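PDB 6TEQ: galactokinase from Bifidobacterium longum subsp. infantis ATCC 15697 = JCM 1222 = DSM 20088, which probably transfers a phosphate group from ATP to galactose. Local coordinates for residues I44-D49 against A362-G367; K75-S80 against G124-F129; E5-L10 against L60-F65; A111-Q116 against I172-K177. One frame throughout, in Å; residues are numbered along the deposited sequence.

Contact 1 (I44-D49 against A362-G367); sequences IGEHTD and ARMTGG. With GAF (2-deoxy-2-fluoro-alpha-D-galactopyranose), chain M.
The H47 ring meets the bound sugar with one face and G367 with an edge. GAF C6 lies over the ring centre; G367 O sits at the edge, in the ring plane. H47 NE2 donates to G367 O at 2.7 Å in a nearly straight bond (170°). H47 ND1 is bonded to Y50 OH, which should help fix the ring's rotation. The R363 guanidinium has I44 CA over one face, toward the rim. At its edge, near its plane, is E46 OE2. R363 NH1 at 2.9 Å and R363 NH2 at 3.2 Å both grip E46 OE2 in an end-on salt bridge. A bend at chi3 (-67°) helps bring the guanidinium there. G366 N adds a weak bond to E46 OE2. The other oxygen, E46 OE1, accepts from N42 ND2 and lies 2.5 Å from GAF O6. R363 probably acts as a second-shell residue that positions sugar-facing E46. H47 N also donates to GAF O6 at 2.9 Å, and D49 OD2 is 2.6 Å from GAF O3. E46, H47, D49, G366 and G367 all line the galactose pocket. It is built here from the galactokinase signature loop and the glycine-rich third motif of GHMP kinases.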
loop_
_atom_site.group_PDB
_atom_site.type_symbol
_atom_site.label_atom_id
_atom_site.label_comp_id
_atom_site.label_asym_id
_atom_site.label_seq_id
_atom_site.Cartn_x
_atom_site.Cartn_y
_atom_site.Cartn_z
ATOM N N ILE A 44 -6.826 -8.260 -1.932
ATOM C CA ILE A 44 -7.895 -8.052 -2.931
ATOM C C ILE A 44 -8.637 -6.793 -2.532
ATOM O O ILE A 44 -8.501 -6.333 -1.413
ATOM C CB ILE A 44 -8.792 -9.334 -2.925
ATOM C CG1 ILE A 44 -9.662 -9.406 -4.156
ATOM C CG2 ILE A 44 -9.597 -9.513 -1.663
ATOM C CD1 ILE A 44 -10.299 -10.768 -4.393
ATOM N N GLY A 45 -9.325 -6.230 -3.502
ATOM C CA GLY A 45 -10.023 -4.949 -3.356
ATOM C C GLY A 45 -9.145 -3.848 -3.870
ATOM O O GLY A 45 -8.729 -2.979 -3.121
ATOM N N GLU A 46 -8.885 -3.914 -5.145
ATOM C CA GLU A 46 -7.934 -3.061 -5.826
ATOM C C GLU A 46 -8.678 -2.010 -6.633
ATOM O O GLU A 46 -9.713 -2.260 -7.274
ATOM C CB GLU A 46 -7.053 -3.887 -6.754
ATOM C CG GLU A 46 -5.645 -3.354 -6.874
ATOM C CD GLU A 46 -4.853 -3.635 -5.586
ATOM O OE1 GLU A 46 -4.762 -2.697 -4.728
ATOM O OE2 GLU A 46 -4.379 -4.804 -5.388
ATOM N N HIS A 47 -8.187 -0.801 -6.468
ATOM C CA HIS A 47 -8.775 0.365 -7.095
ATOM C C HIS A 47 -10.185 0.609 -6.571
ATOM O O HIS A 47 -11.030 1.135 -7.324
ATOM C CB HIS A 47 -8.607 0.303 -8.563
ATOM C CG HIS A 47 -7.262 0.651 -9.048
ATOM N ND1 HIS A 47 -6.801 1.958 -9.138
ATOM C CD2 HIS A 47 -6.209 -0.153 -9.413
ATOM C CE1 HIS A 47 -5.545 1.894 -9.549
ATOM N NE2 HIS A 47 -5.173 0.660 -9.713
ATOM N N THR A 48 -10.407 0.295 -5.316
ATOM C CA THR A 48 -11.684 0.496 -4.647
ATOM C C THR A 48 -11.568 1.524 -3.530
ATOM O O THR A 48 -12.582 2.101 -3.161
ATOM C CB THR A 48 -12.166 -0.824 -4.041
ATOM O OG1 THR A 48 -11.184 -1.365 -3.162
ATOM C CG2 THR A 48 -12.481 -1.863 -5.083
ATOM N N ASP A 49 -10.381 1.755 -2.980
ATOM C CA ASP A 49 -10.271 2.675 -1.830
ATOM C C ASP A 49 -10.827 4.075 -2.128
ATOM O O ASP A 49 -11.624 4.602 -1.306
ATOM C CB ASP A 49 -8.884 2.677 -1.254
ATOM C CG ASP A 49 -7.723 3.128 -2.107
ATOM O OD1 ASP A 49 -7.887 3.168 -3.321
ATOM O OD2 ASP A 49 -6.673 3.471 -1.494
ATOM N N ALA A 362 -3.496 -16.022 -8.475
ATOM C CA ALA A 362 -2.416 -15.032 -8.577
ATOM C C ALA A 362 -2.955 -13.744 -9.197
ATOM O O ALA A 362 -3.851 -13.783 -10.074
ATOM C CB ALA A 362 -1.289 -15.619 -9.427
ATOM N N ARG A 363 -2.403 -12.614 -8.764
ATOM C CA ARG A 363 -2.891 -11.319 -9.216
ATOM C C ARG A 363 -1.806 -10.293 -8.988
ATOM O O ARG A 363 -1.082 -10.372 -7.996
ATOM C CB ARG A 363 -4.173 -10.900 -8.473
ATOM C CG ARG A 363 -4.052 -10.834 -6.961
ATOM C CD ARG A 363 -5.357 -10.574 -6.253
ATOM N NE ARG A 363 -5.801 -9.251 -6.578
ATOM C CZ ARG A 363 -5.334 -8.095 -6.093
ATOM N NH1 ARG A 363 -5.707 -6.982 -6.667
ATOM N NH2 ARG A 363 -4.585 -8.026 -5.037
ATOM N N MET A 364 -1.856 -9.252 -9.797
ATOM C CA MET A 364 -1.148 -8.022 -9.425
ATOM C C MET A 364 -1.700 -7.489 -8.093
ATOM O O MET A 364 -2.856 -7.736 -7.747
ATOM C CB MET A 364 -1.301 -7.005 -10.521
ATOM C CG MET A 364 -2.738 -6.571 -10.862
ATOM S SD MET A 364 -2.867 -4.859 -11.355
ATOM C CE MET A 364 -2.647 -4.063 -9.772
ATOM N N THR A 365 -0.874 -6.761 -7.357
ATOM C CA THR A 365 -1.279 -6.080 -6.106
ATOM C C THR A 365 -0.859 -4.605 -6.168
ATOM O O THR A 365 0.174 -4.258 -6.807
ATOM C CB THR A 365 -0.669 -6.767 -4.853
ATOM O OG1 THR A 365 -1.327 -6.307 -3.660
ATOM C CG2 THR A 365 0.830 -6.603 -4.721
ATOM N N GLY A 366 -1.691 -3.760 -5.572
ATOM C CA GLY A 366 -1.415 -2.351 -5.525
ATOM C C GLY A 366 -1.969 -1.630 -6.780
ATOM O O GLY A 366 -2.869 -2.117 -7.419
ATOM N N GLY A 367 -1.335 -0.513 -7.132
ATOM C CA GLY A 367 -1.861 0.356 -8.186
ATOM C C GLY A 367 -1.768 -0.222 -9.560
ATOM O O GLY A 367 -2.597 0.084 -10.362
HETATM C C1 GAF M . -2.069 2.623 -5.120
HETATM C C2 GAF M . -2.638 3.638 -4.151
HETATM F F2 GAF M . -1.622 4.172 -3.432
HETATM C C3 GAF M . -3.659 3.021 -3.219
HETATM O O3 GAF M . -4.338 4.032 -2.543
HETATM C C4 GAF M . -4.722 2.203 -4.011
HETATM O O4 GAF M . -5.604 3.016 -4.776
HETATM C C5 GAF M . -4.017 1.231 -4.894
HETATM O O5 GAF M . -3.142 1.915 -5.758
HETATM C C6 GAF M . -4.954 0.389 -5.736
HETATM O O6 GAF M . -5.795 -0.426 -4.920
HETATM O O1 GAF M . -1.267 1.791 -4.302
#

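Contact 2 (K75-S80 against G124-F129); sequences KVRVVS and GFDAAF
D126 OD1 is held by two arginines. R77 NE donates to D126 OD1 at 2.8 Å, and R71 makes a salt bridge to the same oxygen. R77 NH2 bonds D126 OD2 at 3.0 Å, so R77 grips the carboxylate side-on, one nitrogen to each oxygen. Both nitrogens come from above the carboxylate plane, turned 63° from the guanidinium plane. The two residues are bridge partners in parallel strands. Both have CG beside the backbone N (chi1 -61° for R77, -63° for D126), and the side chains run side by side. A leucine in place of R77 would probably leave D126 with R71 as its remaining arginine and let the carboxylate turn more freely. V76, V78, F125, A127 and F129 line the other face. V76 CG1 makes a CH-pi contact over the F125 ring, 3.8 Å from its centroid. V78 CG1 lies 3.9 Å from F125 CE2 and 4.1 Å from F129 CE2, at the edge of the F129 ring. Five backbone bonds join the strands. F125 and F129 pack on helix 141-156. The R77-D126 pair shares its face with apolar V79 and A128. Flanked by two arginines, the D126 carboxylate is likely to stay ionised.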
loop_
_atom_site.group_PDB
_atom_site.type_symbol
_atom_site.label_atom_id
_atom_site.label_comp_id
_atom_site.label_asym_id
_atom_site.label_seq_id
_atom_site.Cartn_x
_atom_site.Cartn_y
_atom_site.Cartn_z
ATOM N N LYS A 75 13.350 23.801 10.815
ATOM C CA LYS A 75 14.191 23.109 9.815
ATOM C C LYS A 75 13.873 21.606 9.846
ATOM O O LYS A 75 13.674 21.044 10.913
ATOM C CB LYS A 75 15.684 23.343 10.030
ATOM C CG LYS A 75 16.144 24.761 9.703
ATOM C CD LYS A 75 17.612 24.988 9.867
ATOM C CE LYS A 75 18.051 26.362 9.420
ATOM N NZ LYS A 75 18.782 27.091 10.488
ATOM N N VAL A 76 13.859 20.999 8.679
ATOM C CA VAL A 76 13.668 19.542 8.463
ATOM C C VAL A 76 14.831 19.072 7.621
ATOM O O VAL A 76 14.945 19.530 6.473
ATOM C CB VAL A 76 12.337 19.172 7.811
ATOM C CG1 VAL A 76 12.356 17.677 7.528
ATOM C CG2 VAL A 76 11.162 19.569 8.691
ATOM N N ARG A 77 15.656 18.255 8.249
ATOM C CA ARG A 77 16.747 17.541 7.570
ATOM C C ARG A 77 16.360 16.066 7.495
ATOM O O ARG A 77 16.099 15.460 8.518
ATOM C CB ARG A 77 18.114 17.742 8.189
ATOM C CG ARG A 77 18.580 19.176 8.199
ATOM C CD ARG A 77 19.957 19.335 8.750
ATOM N NE ARG A 77 20.025 18.930 10.113
ATOM C CZ ARG A 77 21.148 18.771 10.787
ATOM N NH1 ARG A 77 22.326 18.982 10.211
ATOM N NH2 ARG A 77 21.083 18.384 12.045
ATOM N N VAL A 78 16.538 15.469 6.338
ATOM C CA VAL A 78 16.306 14.024 6.175
ATOM C C VAL A 78 17.406 13.446 5.301
ATOM O O VAL A 78 17.860 14.076 4.330
ATOM C CB VAL A 78 14.908 13.746 5.582
ATOM C CG1 VAL A 78 13.827 14.130 6.560
ATOM C CG2 VAL A 78 14.651 14.363 4.265
ATOM N N VAL A 79 17.729 12.204 5.585
ATOM C CA VAL A 79 18.702 11.441 4.783
ATOM C C VAL A 79 18.133 10.038 4.634
ATOM O O VAL A 79 17.413 9.571 5.568
ATOM C CB VAL A 79 20.098 11.500 5.403
ATOM C CG1 VAL A 79 20.073 10.862 6.782
ATOM C CG2 VAL A 79 21.171 10.874 4.488
ATOM N N SER A 80 18.474 9.371 3.551
ATOM C CA SER A 80 18.043 7.976 3.328
ATOM C C SER A 80 19.251 7.116 3.068
ATOM O O SER A 80 20.163 7.624 2.396
ATOM C CB SER A 80 17.110 7.920 2.124
ATOM O OG SER A 80 16.872 6.581 1.683
ATOM N N GLY A 124 10.322 21.463 13.560
ATOM C CA GLY A 124 11.243 20.770 12.670
ATOM C C GLY A 124 11.652 19.433 13.179
ATOM O O GLY A 124 11.293 19.020 14.347
ATOM N N PHE A 125 12.521 18.801 12.406
ATOM C CA PHE A 125 13.103 17.529 12.849
ATOM C C PHE A 125 14.285 17.146 11.950
ATOM O O PHE A 125 14.415 17.616 10.812
ATOM C CB PHE A 125 12.068 16.406 12.882
ATOM C CG PHE A 125 11.485 16.032 11.552
ATOM C CD1 PHE A 125 10.399 16.715 11.062
ATOM C CD2 PHE A 125 11.977 14.964 10.826
ATOM C CE1 PHE A 125 9.794 16.336 9.868
ATOM C CE2 PHE A 125 11.413 14.619 9.610
ATOM C CZ PHE A 125 10.345 15.303 9.118
ATOM N N ASP A 126 15.132 16.313 12.524
ATOM C CA ASP A 126 16.205 15.584 11.810
ATOM C C ASP A 126 15.788 14.135 11.728
ATOM O O ASP A 126 15.339 13.593 12.735
ATOM C CB ASP A 126 17.523 15.735 12.515
ATOM C CG ASP A 126 18.031 17.156 12.565
ATOM O OD1 ASP A 126 17.842 17.913 11.519
ATOM O OD2 ASP A 126 18.692 17.473 13.617
ATOM N N ALA A 127 15.960 13.532 10.553
ATOM C CA ALA A 127 15.658 12.094 10.423
ATOM C C ALA A 127 16.612 11.395 9.464
ATOM O O ALA A 127 17.082 12.018 8.463
ATOM C CB ALA A 127 14.212 11.858 10.047
ATOM N N ALA A 128 16.724 10.120 9.728
ATOM C CA ALA A 128 17.448 9.152 8.882
ATOM C C ALA A 128 16.528 7.955 8.654
ATOM O O ALA A 128 15.985 7.365 9.580
ATOM C CB ALA A 128 18.735 8.706 9.473
ATOM N N PHE A 129 16.386 7.597 7.400
ATOM C CA PHE A 129 15.568 6.430 6.983
ATOM C C PHE A 129 16.457 5.304 6.428
ATOM O O PHE A 129 17.351 5.552 5.592
ATOM C CB PHE A 129 14.651 6.853 5.826
ATOM C CG PHE A 129 13.642 7.848 6.233
ATOM C CD1 PHE A 129 12.452 7.412 6.773
ATOM C CD2 PHE A 129 13.910 9.207 6.202
ATOM C CE1 PHE A 129 11.473 8.327 7.122
ATOM C CE2 PHE A 129 12.940 10.112 6.579
ATOM C CZ PHE A 129 11.757 9.672 7.078
HETATM O O HOH W 1 15.248 4.686 3.078
#

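Contact 3 (E5-L10 against L60-F65); sequences EFIEPL and LPHRTF
Strand 54-70 turns a corner at P61, and the N-terminal segment packs on that corner through P9. The key side chain is H62, just past the turn. Its NE2 donates to I7 O at 2.8 Å, with an N-H...O angle of 169°. The oxygen lies in the ring plane of H62, while the donor is tilted 29° from the carbonyl plane of I7. P9 covers one face of the same ring. Its CB stands almost squarely above the centre, 3.9 Å from the H62 centroid, in a CH-pi contact. P9 CB also lies 3.9 Å from P61 CB, so this proline touches both P61 at the corner and H62 beyond it. H62 has CG beside the backbone N (chi1 -62°), which turns the imidazole toward the I7 carbonyl. Farther along the strand, L10 and F65 lie alongside with their side chains running opposite ways, L10 CB 4.1 Å from F65 CE1. A water between the backbones donates to L10 O at 2.7 Å and to P61 O at 2.8 Å, and R63 N gives it a weak bond. I7 also bonds through its backbone to A403, so the segment bridges strand 402-404 of one sheet and strand 54-70 of the other. The direct polar link requires a proton on H62 NE2. P9 over the ring and I7 O at the edge probably limit how the imidazole can turn.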
loop_
_atom_site.group_PDB
_atom_site.type_symbol
_atom_site.label_atom_id
_atom_site.label_comp_id
_atom_site.label_asym_id
_atom_site.label_seq_id
_atom_site.Cartn_x
_atom_site.Cartn_y
_atom_site.Cartn_z
ATOM N N GLU A 5 16.413 -13.778 -6.708
ATOM C CA GLU A 5 16.680 -13.183 -5.378
ATOM C C GLU A 5 15.392 -13.081 -4.563
ATOM O O GLU A 5 14.424 -12.504 -5.088
ATOM C CB GLU A 5 17.310 -11.799 -5.508
ATOM C CG GLU A 5 17.696 -11.120 -4.219
ATOM C CD GLU A 5 18.248 -9.701 -4.364
ATOM O OE1 GLU A 5 18.908 -9.251 -3.406
ATOM O OE2 GLU A 5 17.979 -9.037 -5.427
ATOM N N PHE A 6 15.466 -13.447 -3.280
ATOM C CA PHE A 6 14.447 -13.129 -2.251
ATOM C C PHE A 6 15.039 -12.018 -1.380
ATOM O O PHE A 6 16.180 -12.118 -0.897
ATOM C CB PHE A 6 14.030 -14.353 -1.434
ATOM C CG PHE A 6 12.986 -15.215 -2.106
ATOM C CD1 PHE A 6 13.294 -15.911 -3.274
ATOM C CD2 PHE A 6 11.678 -15.277 -1.621
ATOM C CE1 PHE A 6 12.345 -16.696 -3.908
ATOM C CE2 PHE A 6 10.726 -16.061 -2.253
ATOM C CZ PHE A 6 11.056 -16.762 -3.407
ATOM N N ILE A 7 14.279 -10.927 -1.262
ATOM C CA ILE A 7 14.631 -9.692 -0.503
ATOM C C ILE A 7 14.107 -9.883 0.913
ATOM O O ILE A 7 12.884 -9.806 1.088
ATOM C CB ILE A 7 13.978 -8.452 -1.138
ATOM C CG1 ILE A 7 14.448 -8.276 -2.579
ATOM C CG2 ILE A 7 14.233 -7.208 -0.306
ATOM C CD1 ILE A 7 15.941 -8.326 -2.694
ATOM N N GLU A 8 14.991 -10.136 1.872
ATOM C CA GLU A 8 14.619 -10.517 3.252
ATOM C C GLU A 8 14.223 -9.259 4.028
ATOM O O GLU A 8 14.717 -8.162 3.760
ATOM C CB GLU A 8 15.763 -11.278 3.910
ATOM C CG GLU A 8 15.992 -12.659 3.319
ATOM C CD GLU A 8 14.786 -13.578 3.424
ATOM O OE1 GLU A 8 14.456 -14.300 2.446
ATOM O OE2 GLU A 8 14.135 -13.526 4.470
ATOM N N PRO A 9 13.317 -9.341 5.025
ATOM C CA PRO A 9 13.047 -8.147 5.806
ATOM C C PRO A 9 14.172 -7.958 6.838
ATOM O O PRO A 9 14.751 -8.877 7.363
ATOM C CB PRO A 9 11.747 -8.465 6.555
ATOM C CG PRO A 9 11.736 -9.968 6.605
ATOM C CD PRO A 9 12.413 -10.445 5.333
ATOM N N LEU A 10 14.450 -6.699 7.114
ATOM C CA LEU A 10 15.296 -6.277 8.221
ATOM C C LEU A 10 14.634 -6.719 9.522
ATOM O O LEU A 10 13.419 -6.457 9.763
ATOM C CB LEU A 10 15.487 -4.748 8.207
ATOM C CG LEU A 10 16.275 -4.140 7.056
ATOM C CD1 LEU A 10 16.032 -2.632 7.038
ATOM C CD2 LEU A 10 17.766 -4.441 7.145
ATOM N N LEU A 60 3.397 -6.157 5.348
ATOM C CA LEU A 60 4.580 -7.012 5.177
ATOM C C LEU A 60 5.491 -6.955 6.405
ATOM O O LEU A 60 5.483 -6.002 7.180
ATOM C CB LEU A 60 5.326 -6.585 3.925
ATOM C CG LEU A 60 4.673 -6.923 2.601
ATOM C CD1 LEU A 60 5.437 -6.196 1.528
ATOM C CD2 LEU A 60 4.722 -8.421 2.355
ATOM N N PRO A 61 6.396 -7.938 6.575
ATOM C CA PRO A 61 7.403 -7.802 7.608
ATOM C C PRO A 61 8.443 -6.726 7.258
ATOM O O PRO A 61 9.147 -6.238 8.126
ATOM C CB PRO A 61 8.071 -9.151 7.580
ATOM C CG PRO A 61 7.772 -9.787 6.255
ATOM C CD PRO A 61 6.443 -9.221 5.858
ATOM N N HIS A 62 8.516 -6.384 5.989
ATOM C CA HIS A 62 9.469 -5.400 5.425
ATOM C C HIS A 62 9.024 -4.018 5.892
ATOM O O HIS A 62 7.857 -3.624 5.647
ATOM C CB HIS A 62 9.465 -5.421 3.902
ATOM C CG HIS A 62 9.890 -6.740 3.371
ATOM N ND1 HIS A 62 9.053 -7.836 3.468
ATOM C CD2 HIS A 62 11.042 -7.153 2.794
ATOM C CE1 HIS A 62 9.697 -8.899 2.988
ATOM N NE2 HIS A 62 10.903 -8.492 2.530
ATOM N N ARG A 63 9.910 -3.265 6.534
ATOM C CA ARG A 63 9.618 -1.975 7.147
ATOM C C ARG A 63 10.618 -0.920 6.691
ATOM O O ARG A 63 11.804 -1.267 6.348
ATOM C CB ARG A 63 9.577 -2.102 8.644
ATOM C CG ARG A 63 8.473 -3.055 9.139
ATOM C CD ARG A 63 8.713 -3.629 10.515
ATOM N NE ARG A 63 8.406 -2.752 11.650
ATOM C CZ ARG A 63 7.200 -2.499 12.144
ATOM N NH1 ARG A 63 6.118 -3.017 11.591
ATOM N NH2 ARG A 63 7.083 -1.754 13.232
ATOM N N THR A 64 10.157 0.320 6.811
ATOM C CA THR A 64 11.012 1.521 6.753
ATOM C C THR A 64 11.240 1.924 8.215
ATOM O O THR A 64 10.234 2.173 8.931
ATOM C CB THR A 64 10.355 2.631 5.959
ATOM O OG1 THR A 64 10.316 2.127 4.631
ATOM C CG2 THR A 64 11.050 3.980 5.995
ATOM N N PHE A 65 12.495 2.122 8.584
ATOM C CA PHE A 65 12.926 2.527 9.919
ATOM C C PHE A 65 13.391 3.962 9.880
ATOM O O PHE A 65 14.101 4.380 8.949
ATOM C CB PHE A 65 14.083 1.667 10.430
ATOM C CG PHE A 65 13.645 0.255 10.695
ATOM C CD1 PHE A 65 13.562 -0.647 9.664
ATOM C CD2 PHE A 65 13.500 -0.219 11.988
ATOM C CE1 PHE A 65 13.124 -1.930 9.914
ATOM C CE2 PHE A 65 13.022 -1.491 12.237
ATOM C CZ PHE A 65 12.879 -2.353 11.193
HETATM O O HOH W 2 11.690 -5.054 8.179
#

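Contact 4 (A111-Q116 against I172-K177); sequences AWALRQ and INAAIK
K177 and W112 both place CG opposite the backbone N across CA-CB (chi1 177° and 170°). The K177 chain then runs extended across the neighbouring helix and meets the W112 side chain at about a right angle. K177 CE touches the indole obliquely, 3.7 Å from W112 CZ3. The aliphatic part passes A113, with K177 CD 4.0 Å from A113 CB. At the far end K177 NZ lies 3.6 Å from Q116 CB. This amine donates to a water 3.0 Å from K177 NZ, and the water donates in turn to A113 O. With K177 cut back to an alanine, a gap would probably open beside W112 and A113 and the bridging water would lose its donor. Small residues form the centre of the crossing. A113 CB and A174 CB are 4.0 Å apart, and A174 CB also meets L114 CD2 at 3.7 Å. The axes of segments 111-116 and 172-177 approach to 8.3 Å, with 120° between their directions. Both helices also lean on helix 141-156: A111 and L114 touch L153, and A175 touches T146 and C147. Helix 190-197 packs on helix 165-183 through I172 and I176.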
loop_
_atom_site.group_PDB
_atom_site.type_symbol
_atom_site.label_atom_id
_atom_site.label_comp_id
_atom_site.label_asym_id
_atom_site.label_seq_id
_atom_site.Cartn_x
_atom_site.Cartn_y
_atom_site.Cartn_z
ATOM N N ALA A 111 4.975 16.548 8.585
ATOM C CA ALA A 111 5.043 17.636 9.581
ATOM C C ALA A 111 4.153 18.812 9.131
ATOM O O ALA A 111 3.376 19.346 9.944
ATOM C CB ALA A 111 6.458 17.977 9.876
ATOM N N TRP A 112 4.270 19.196 7.863
ATOM C CA TRP A 112 3.428 20.257 7.254
ATOM C C TRP A 112 1.951 19.933 7.453
ATOM O O TRP A 112 1.103 20.873 7.818
ATOM C CB TRP A 112 3.820 20.394 5.803
ATOM C CG TRP A 112 2.920 21.255 4.995
ATOM C CD1 TRP A 112 3.019 22.609 4.888
ATOM C CD2 TRP A 112 1.853 20.840 4.124
ATOM N NE1 TRP A 112 2.047 23.079 4.050
ATOM C CE2 TRP A 112 1.344 22.021 3.548
ATOM C CE3 TRP A 112 1.275 19.607 3.758
ATOM C CZ2 TRP A 112 0.293 22.017 2.639
ATOM C CZ3 TRP A 112 0.280 19.602 2.812
ATOM C CH2 TRP A 112 -0.245 20.794 2.311
ATOM N N ALA A 113 1.564 18.701 7.126
ATOM C CA ALA A 113 0.136 18.309 7.232
ATOM C C ALA A 113 -0.317 18.372 8.682
ATOM O O ALA A 113 -1.415 18.859 8.957
ATOM C CB ALA A 113 -0.106 16.927 6.643
ATOM N N LEU A 114 0.483 17.919 9.628
ATOM C CA LEU A 114 0.107 18.025 11.061
ATOM C C LEU A 114 -0.046 19.509 11.453
ATOM O O LEU A 114 -1.003 19.839 12.126
ATOM C CB LEU A 114 1.146 17.318 11.907
ATOM C CG LEU A 114 1.181 15.773 11.718
ATOM C CD1 LEU A 114 2.397 15.134 12.396
ATOM C CD2 LEU A 114 -0.097 15.141 12.288
ATOM N N ARG A 115 0.868 20.368 11.021
ATOM C CA ARG A 115 0.788 21.787 11.376
ATOM C C ARG A 115 -0.488 22.331 10.746
ATOM O O ARG A 115 -1.169 23.123 11.455
ATOM C CB ARG A 115 2.056 22.492 10.912
ATOM C CG ARG A 115 3.241 22.151 11.809
ATOM C CD ARG A 115 4.563 22.369 11.089
ATOM N NE ARG A 115 4.791 23.728 10.664
ATOM C CZ ARG A 115 5.264 24.682 11.451
ATOM N NH1 ARG A 115 5.453 25.882 10.956
ATOM N NH2 ARG A 115 5.585 24.439 12.713
ATOM N N GLN A 116 -0.759 21.974 9.473
ATOM C CA GLN A 116 -1.960 22.458 8.747
ATOM C C GLN A 116 -3.229 22.019 9.503
ATOM O O GLN A 116 -4.223 22.778 9.477
ATOM C CB GLN A 116 -2.031 22.008 7.281
ATOM C CG GLN A 116 -0.961 22.602 6.350
ATOM C CD GLN A 116 -1.197 24.055 6.030
ATOM O OE1 GLN A 116 -0.743 24.947 6.742
ATOM N NE2 GLN A 116 -1.889 24.288 4.937
ATOM N N ILE A 172 -2.611 8.797 9.876
ATOM C CA ILE A 172 -2.938 8.329 8.512
ATOM C C ILE A 172 -3.330 9.486 7.615
ATOM O O ILE A 172 -2.824 9.588 6.464
ATOM C CB ILE A 172 -3.984 7.230 8.563
ATOM C CG1 ILE A 172 -3.358 5.978 9.153
ATOM C CG2 ILE A 172 -4.539 6.970 7.201
ATOM C CD1 ILE A 172 -4.401 4.992 9.637
ATOM N N ASN A 173 -4.236 10.326 8.083
ATOM C CA ASN A 173 -4.741 11.427 7.228
ATOM C C ASN A 173 -3.586 12.388 6.930
ATOM O O ASN A 173 -3.518 12.875 5.771
ATOM C CB ASN A 173 -5.930 12.104 7.869
ATOM C CG ASN A 173 -7.176 11.250 7.768
ATOM O OD1 ASN A 173 -7.244 10.354 6.887
ATOM N ND2 ASN A 173 -8.167 11.584 8.598
ATOM N N ALA A 174 -2.688 12.627 7.878
ATOM C CA ALA A 174 -1.533 13.510 7.646
ATOM C C ALA A 174 -0.625 12.878 6.591
ATOM O O ALA A 174 -0.050 13.583 5.751
ATOM C CB ALA A 174 -0.793 13.757 8.937
ATOM N N ALA A 175 -0.402 11.568 6.675
ATOM C CA ALA A 175 0.466 10.838 5.724
ATOM C C ALA A 175 -0.111 10.923 4.306
ATOM O O ALA A 175 0.628 11.161 3.317
ATOM C CB ALA A 175 0.620 9.437 6.179
ATOM N N ILE A 176 -1.400 10.622 4.170
ATOM C CA ILE A 176 -2.124 10.760 2.891
ATOM C C ILE A 176 -1.995 12.190 2.379
ATOM O O ILE A 176 -1.680 12.352 1.183
ATOM C CB ILE A 176 -3.588 10.335 3.057
ATOM C CG1 ILE A 176 -3.698 8.846 3.451
ATOM C CG2 ILE A 176 -4.370 10.631 1.790
ATOM C CD1 ILE A 176 -5.109 8.468 3.861
ATOM N N LYS A 177 -2.217 13.185 3.224
ATOM C CA LYS A 177 -2.147 14.592 2.754
ATOM C C LYS A 177 -0.726 14.948 2.293
ATOM O O LYS A 177 -0.590 15.643 1.278
ATOM C CB LYS A 177 -2.653 15.510 3.834
ATOM C CG LYS A 177 -2.556 16.977 3.459
ATOM C CD LYS A 177 -3.308 17.834 4.446
ATOM C CE LYS A 177 -3.081 19.318 4.239
ATOM N NZ LYS A 177 -4.050 20.094 5.041
HETATM O O HOH W 3 -3.758 18.666 7.611
#

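How the contacts relate
Contacts 1, 2 and 4 are largely buried, whereas contact 3 is only partly so. Contact 1 lines the sugar pocket and relies on charged and polar groups with a bound ligand. Contact 2 lies about 32 Å from it, centre to centre. There a backbone ladder carries most of the bonding, with one salt bridge beside it. Contacts 1 and 3 reach one sheet through its outermost strands, 361-365 and 5-6. Contacts 2 and 3 share another, since strands 54-70 and 125-131 are neighbours; F129 packs on T64 where they touch. Contact 4 joins two helices by apolar packing and one water, and its A111 touches F125 of contact 2. Contact 3 uses a histidine, prolines and a water instead.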